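PDB 1HI9: D-aminopeptidase from Bacillus subtilis, which removes N-terminal residues from peptides that contain D-amino acids, using two zinc ions per subunit inside the central chamber of a homodecamer. Local coordinates for residues A[202-205]-A[206-209]; A[229-232]-A[233-236]. One frame throughout, in Å; residues are numbered along the deposited sequence.

Contact 1. Residues A[202-205]-A[206-209]; sequences LQNK and DKVK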
ATOM      1  N   LEU A 202     -38.848  -0.839 -34.751  1.00 52.39           N
ATOM      2  CA  LEU A 202     -39.384  -2.164 -35.027  1.00 54.73           C
ATOM      3  C   LEU A 202     -40.484  -2.169 -36.088  1.00 56.63           C
ATOM      4  O   LEU A 202     -40.601  -3.121 -36.864  1.00 57.27           O
ATOM      5  CB  LEU A 202     -39.896  -2.806 -33.732  1.00 54.35           C
ATOM      6  CG  LEU A 202     -38.814  -3.369 -32.805  1.00 52.97           C
ATOM      7  CD1 LEU A 202     -39.399  -3.705 -31.460  1.00 53.56           C
ATOM      8  CD2 LEU A 202     -38.195  -4.588 -33.444  1.00 54.38           C
ATOM      9  N   GLN A 203     -41.281  -1.108 -36.139  1.00 58.17           N
ATOM     10  CA  GLN A 203     -42.355  -1.045 -37.121  1.00 60.36           C
ATOM     11  C   GLN A 203     -41.892  -0.478 -38.456  1.00 59.96           C
ATOM     12  O   GLN A 203     -42.542  -0.677 -39.480  1.00 59.76           O
ATOM     13  CB  GLN A 203     -43.516  -0.204 -36.596  1.00 62.48           C
ATOM     14  CG  GLN A 203     -43.136   1.221 -36.298  1.00 66.81           C
ATOM     15  CD  GLN A 203     -44.333   2.081 -35.952  1.00 70.15           C
ATOM     16  OE1 GLN A 203     -45.199   2.324 -36.798  1.00 71.21           O
ATOM     17  NE2 GLN A 203     -44.394   2.547 -34.699  1.00 71.26           N
ATOM     18  N   ASN A 204     -40.763   0.221 -38.448  1.00 59.15           N
ATOM     19  CA  ASN A 204     -40.232   0.815 -39.668  1.00 58.76           C
ATOM     20  C   ASN A 204     -39.077  -0.033 -40.197  1.00 59.00           C
ATOM     21  O   ASN A 204     -38.356   0.375 -41.109  1.00 58.69           O
ATOM     22  CB  ASN A 204     -39.758   2.240 -39.363  1.00 58.60           C
ATOM     23  CG  ASN A 204     -39.570   3.081 -40.611  1.00 60.13           C
ATOM     24  OD1 ASN A 204     -38.455   3.502 -40.933  1.00 58.86           O
ATOM     25  ND2 ASN A 204     -40.665   3.338 -41.320  1.00 61.69           N
ATOM     26  N   LYS A 205     -38.929  -1.229 -39.633  1.00 59.87           N
ATOM     27  CA  LYS A 205     -37.850  -2.146 -39.999  1.00 61.21           C
ATOM     28  C   LYS A 205     -37.678  -2.451 -41.480  1.00 62.12           C
ATOM     29  O   LYS A 205     -36.557  -2.656 -41.954  1.00 61.53           O
ATOM     30  CB  LYS A 205     -37.999  -3.465 -39.236  1.00 61.42           C
ATOM     31  CG  LYS A 205     -39.330  -4.176 -39.417  1.00 62.05           C
ATOM     32  CD  LYS A 205     -39.295  -5.545 -38.737  1.00 62.31           C
ATOM     33  CE  LYS A 205     -40.641  -6.248 -38.812  1.00 63.01           C
ATOM     34  NZ  LYS A 205     -41.689  -5.533 -38.022  1.00 63.79           N
ATOM     35  N   ASP A 206     -38.783  -2.494 -42.211  1.00 62.94           N
ATOM     36  CA  ASP A 206     -38.719  -2.793 -43.636  1.00 63.97           C
ATOM     37  C   ASP A 206     -37.889  -1.787 -44.436  1.00 62.78           C
ATOM     38  O   ASP A 206     -37.362  -2.120 -45.498  1.00 61.67           O
ATOM     39  CB  ASP A 206     -40.137  -2.881 -44.212  1.00 66.47           C
ATOM     40  CG  ASP A 206     -40.882  -4.127 -43.748  1.00 68.52           C
ATOM     41  OD1 ASP A 206     -41.129  -4.265 -42.529  1.00 70.31           O
ATOM     42  OD2 ASP A 206     -41.216  -4.974 -44.606  1.00 68.84           O
ATOM     43  N   LYS A 207     -37.762  -0.566 -43.925  1.00 61.78           N
ATOM     44  CA  LYS A 207     -37.001   0.460 -44.627  1.00 61.72           C
ATOM     45  C   LYS A 207     -35.494   0.394 -44.395  1.00 60.45           C
ATOM     46  O   LYS A 207     -34.730   1.169 -44.979  1.00 59.91           O
ATOM     47  CB  LYS A 207     -37.523   1.851 -44.252  1.00 63.22           C
ATOM     48  CG  LYS A 207     -38.934   2.115 -44.760  1.00 65.77           C
ATOM     49  CD  LYS A 207     -39.390   3.537 -44.485  1.00 68.25           C
ATOM     50  CE  LYS A 207     -40.785   3.787 -45.059  1.00 69.19           C
ATOM     51  NZ  LYS A 207     -41.264   5.168 -44.768  1.00 70.15           N
ATOM     52  N   VAL A 208     -35.064  -0.543 -43.556  1.00 58.73           N
ATOM     53  CA  VAL A 208     -33.645  -0.688 -43.260  1.00 56.82           C
ATOM     54  C   VAL A 208     -33.061  -1.969 -43.830  1.00 56.00           C
ATOM     55  O   VAL A 208     -33.615  -3.053 -43.645  1.00 54.83           O
ATOM     56  CB  VAL A 208     -33.386  -0.672 -41.749  1.00 56.68           C
ATOM     57  CG1 VAL A 208     -31.889  -0.749 -41.484  1.00 55.34           C
ATOM     58  CG2 VAL A 208     -33.977   0.586 -41.141  1.00 56.20           C
ATOM     59  N   LYS A 209     -31.931  -1.839 -44.516  1.00 55.23           N
ATOM     60  CA  LYS A 209     -31.281  -2.994 -45.117  1.00 55.58           C
ATOM     61  C   LYS A 209     -29.973  -3.349 -44.434  1.00 54.49           C
ATOM     62  O   LYS A 209     -29.300  -2.489 -43.870  1.00 54.45           O
ATOM     63  CB  LYS A 209     -31.023  -2.751 -46.608  1.00 57.77           C
ATOM     64  CG  LYS A 209     -32.252  -2.872 -47.496  1.00 60.73           C
ATOM     65  CD  LYS A 209     -31.842  -2.884 -48.956  1.00 64.00           C
ATOM     66  CE  LYS A 209     -33.018  -3.207 -49.872  1.00 67.15           C
ATOM     67  NZ  LYS A 209     -32.599  -3.394 -51.311  1.00 67.77           N
TER

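Contact 2. Residues A[229-232]-A[233-236]; sequences AEWA and NLMP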
ATOM      1  N   ALA A 229       1.665  -1.038 -33.708  1.00 33.97           N
ATOM      2  CA  ALA A 229       1.623  -1.618 -35.039  1.00 34.87           C
ATOM      3  C   ALA A 229       2.551  -2.843 -35.088  1.00 34.00           C
ATOM      4  O   ALA A 229       2.182  -3.876 -35.633  1.00 32.66           O
ATOM      5  CB  ALA A 229       2.047  -0.582 -36.086  1.00 35.17           C
ATOM      6  N   GLU A 230       3.747  -2.730 -34.515  1.00 34.67           N
ATOM      7  CA  GLU A 230       4.679  -3.861 -34.512  1.00 35.69           C
ATOM      8  C   GLU A 230       4.070  -5.077 -33.823  1.00 35.89           C
ATOM      9  O   GLU A 230       4.208  -6.193 -34.305  1.00 36.12           O
ATOM     10  CB  GLU A 230       5.982  -3.492 -33.800  1.00 37.55           C
ATOM     11  CG  GLU A 230       6.745  -2.351 -34.450  1.00 40.38           C
ATOM     12  CD  GLU A 230       7.987  -1.944 -33.676  1.00 44.27           C
ATOM     13  OE1 GLU A 230       7.879  -1.745 -32.432  1.00 43.47           O
ATOM     14  OE2 GLU A 230       9.068  -1.807 -34.316  1.00 44.96           O
ATOM     15  N   TRP A 231       3.412  -4.862 -32.685  1.00 36.82           N
ATOM     16  CA  TRP A 231       2.778  -5.963 -31.967  1.00 37.17           C
ATOM     17  C   TRP A 231       1.762  -6.676 -32.865  1.00 38.29           C
ATOM     18  O   TRP A 231       1.803  -7.897 -33.019  1.00 38.52           O
ATOM     19  CB  TRP A 231       2.071  -5.457 -30.702  1.00 36.11           C
ATOM     20  CG  TRP A 231       2.876  -5.588 -29.419  1.00 35.78           C
ATOM     21  CD1 TRP A 231       3.472  -4.577 -28.702  1.00 32.87           C
ATOM     22  CD2 TRP A 231       3.122  -6.795 -28.679  1.00 33.95           C
ATOM     23  NE1 TRP A 231       4.060  -5.084 -27.566  1.00 31.71           N
ATOM     24  CE2 TRP A 231       3.860  -6.434 -27.525  1.00 33.56           C
ATOM     25  CE3 TRP A 231       2.786  -8.137 -28.880  1.00 34.01           C
ATOM     26  CZ2 TRP A 231       4.270  -7.380 -26.574  1.00 33.62           C
ATOM     27  CZ3 TRP A 231       3.193  -9.079 -27.931  1.00 34.37           C
ATOM     28  CH2 TRP A 231       3.926  -8.692 -26.790  1.00 33.44           C
ATOM     29  N   ALA A 232       0.849  -5.910 -33.451  1.00 38.80           N
ATOM     30  CA  ALA A 232      -0.175  -6.487 -34.320  1.00 39.12           C
ATOM     31  C   ALA A 232       0.448  -7.173 -35.540  1.00 40.53           C
ATOM     32  O   ALA A 232      -0.022  -8.224 -35.991  1.00 39.80           O
ATOM     33  CB  ALA A 232      -1.148  -5.401 -34.779  1.00 36.78           C
ATOM     34  N   ASN A 233       1.511  -6.575 -36.064  1.00 39.78           N
ATOM     35  CA  ASN A 233       2.187  -7.109 -37.230  1.00 40.70           C
ATOM     36  C   ASN A 233       2.866  -8.454 -36.961  1.00 41.57           C
ATOM     37  O   ASN A 233       3.505  -9.031 -37.841  1.00 41.62           O
ATOM     38  CB  ASN A 233       3.195  -6.081 -37.752  1.00 40.83           C
ATOM     39  CG  ASN A 233       3.764  -6.463 -39.099  1.00 42.45           C
ATOM     40  OD1 ASN A 233       3.043  -6.972 -39.966  1.00 42.14           O
ATOM     41  ND2 ASN A 233       5.054  -6.207 -39.294  1.00 40.98           N
ATOM     42  N   LEU A 234       2.718  -8.950 -35.740  1.00 41.59           N
ATOM     43  CA  LEU A 234       3.286 -10.235 -35.358  1.00 42.04           C
ATOM     44  C   LEU A 234       2.347 -11.339 -35.841  1.00 42.74           C
ATOM     45  O   LEU A 234       2.771 -12.459 -36.107  1.00 42.91           O
ATOM     46  CB  LEU A 234       3.413 -10.314 -33.840  1.00 42.80           C
ATOM     47  CG  LEU A 234       4.790 -10.395 -33.190  1.00 45.12           C
ATOM     48  CD1 LEU A 234       5.802  -9.521 -33.908  1.00 45.78           C
ATOM     49  CD2 LEU A 234       4.642  -9.978 -31.736  1.00 44.43           C
ATOM     50  N   MET A 235       1.063 -11.019 -35.951  1.00 42.67           N
ATOM     51  CA  MET A 235       0.082 -11.999 -36.389  1.00 41.82           C
ATOM     52  C   MET A 235       0.295 -12.388 -37.845  1.00 43.03           C
ATOM     53  O   MET A 235       0.437 -11.528 -38.715  1.00 43.46           O
ATOM     54  CB  MET A 235      -1.330 -11.455 -36.217  1.00 40.94           C
ATOM     55  CG  MET A 235      -2.405 -12.511 -36.379  1.00 40.60           C
ATOM     56  SD  MET A 235      -4.060 -11.861 -36.146  1.00 41.03           S
ATOM     57  CE  MET A 235      -4.452 -11.345 -37.848  1.00 40.46           C
ATOM     58  N   PRO A 236       0.315 -13.700 -38.132  1.00 42.92           N
ATOM     59  CA  PRO A 236       0.511 -14.164 -39.506  1.00 42.71           C
ATOM     60  C   PRO A 236      -0.536 -13.573 -40.446  1.00 42.72           C
ATOM     61  O   PRO A 236      -1.702 -13.430 -40.078  1.00 43.90           O
ATOM     62  CB  PRO A 236       0.369 -15.679 -39.381  1.00 43.02           C
ATOM     63  CG  PRO A 236       0.837 -15.951 -37.982  1.00 43.35           C
ATOM     64  CD  PRO A 236       0.172 -14.843 -37.210  1.00 43.31           C
TER

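Contact 1. Residues A[202-205]-A[206-209]
A single 3-10 turn just past the C-terminal end of helix 187-203 joins Asn204 and Lys205 to Lys207 and Val208. Two successive i to i+3 bonds build it: Lys207 N gives its hydrogen to Asn204 O at 3.0 Å, and Val208 N does the same to Lys205 O, with an N-H...O angle of 162°. In both, the donor stands above the carbonyl plane. Outside the backbone, the amide of Asn204 and the aliphatic part of Lys207 cross at an angle in a van der Waals contact. With CG of Asn204 opposite its own N (chi1 -163°), the amide lies across the lysine chain, and ND2 comes to 3.4 Å from Lys207 CD. Lys207, extended beyond CG, runs its CD and CE past this nitrogen. Lys205 runs beside Asp206, but its chain bends at chi4 (-66°) and carries NZ back to the helix end, where it bonds Leu202 O at 2.9 Å. Its ammonium thus meets a carbonyl of the last helical turn, while Asp206 OD1, 4.7 Å from Lys205 NZ, can probably add only a longer-range attraction. Lys207 O is held by Asn167, and Val208 is buried. The arrangement is that of a helix C-terminus continued into a short 3-10 turn on the protein surface.

Contact 2. Residues A[229-232]-A[233-236]
Ala229 O receives Asn233 N at 2.8 Å, the last i to i+4 helical bond of this stretch, and the same oxygen lies 3.2 Å from Asn233 CB. The Glu230 side chain starts away from the turn, and its OE1 accepts a bond from Arg179 N of a third subunit, whereas Glu230 O lies 3.7 Å from Leu234 CD1. At Trp231 the indole, which also touches Val82 of the second subunit, crosses the leucine side chain at a slant, with CE3 3.9 Å from Leu234 CD2. Ala232 O takes the hydrogen of Met235 N at 3.0 Å, closing a type I turn from Ala232 to Met235 with the donor above the carbonyl plane. Asn233 OD1 is hydrogen-bonded to Thr238 OG1. Leu234 packs on Val263 of the second subunit; an alanine here would remove CG and both methyls, and would probably leave Trp231 without the Leu234 methyl beside CE3 and open a gap toward that valine. The turn lies between helix 226-232 and strand 238-240: Ala232 and Met235 pack on helix 254-268, and Ala229 reaches strands 238-240 and 246-250.

How the contacts relate
From the N terminus the chain first builds all seven strands of the mixed sheet and two strands of the antiparallel one; contact 1 then follows helix 187-203 and turns the chain into the loop that leads to strand 218-223. That strand belongs to the five-stranded antiparallel sheet, and helix 226-232 comes next, ended by contact 2 just before strand 238-240 of the same sheet. The two contacts are in series, neither nested nor crossing, and each closes a short local turn. They lie on opposite sides of the chain's centre, and the centres of contact 1 and contact 2 are about 40 Å apart. Contact 1 touches no other subunit, whereas contact 2 packs against two.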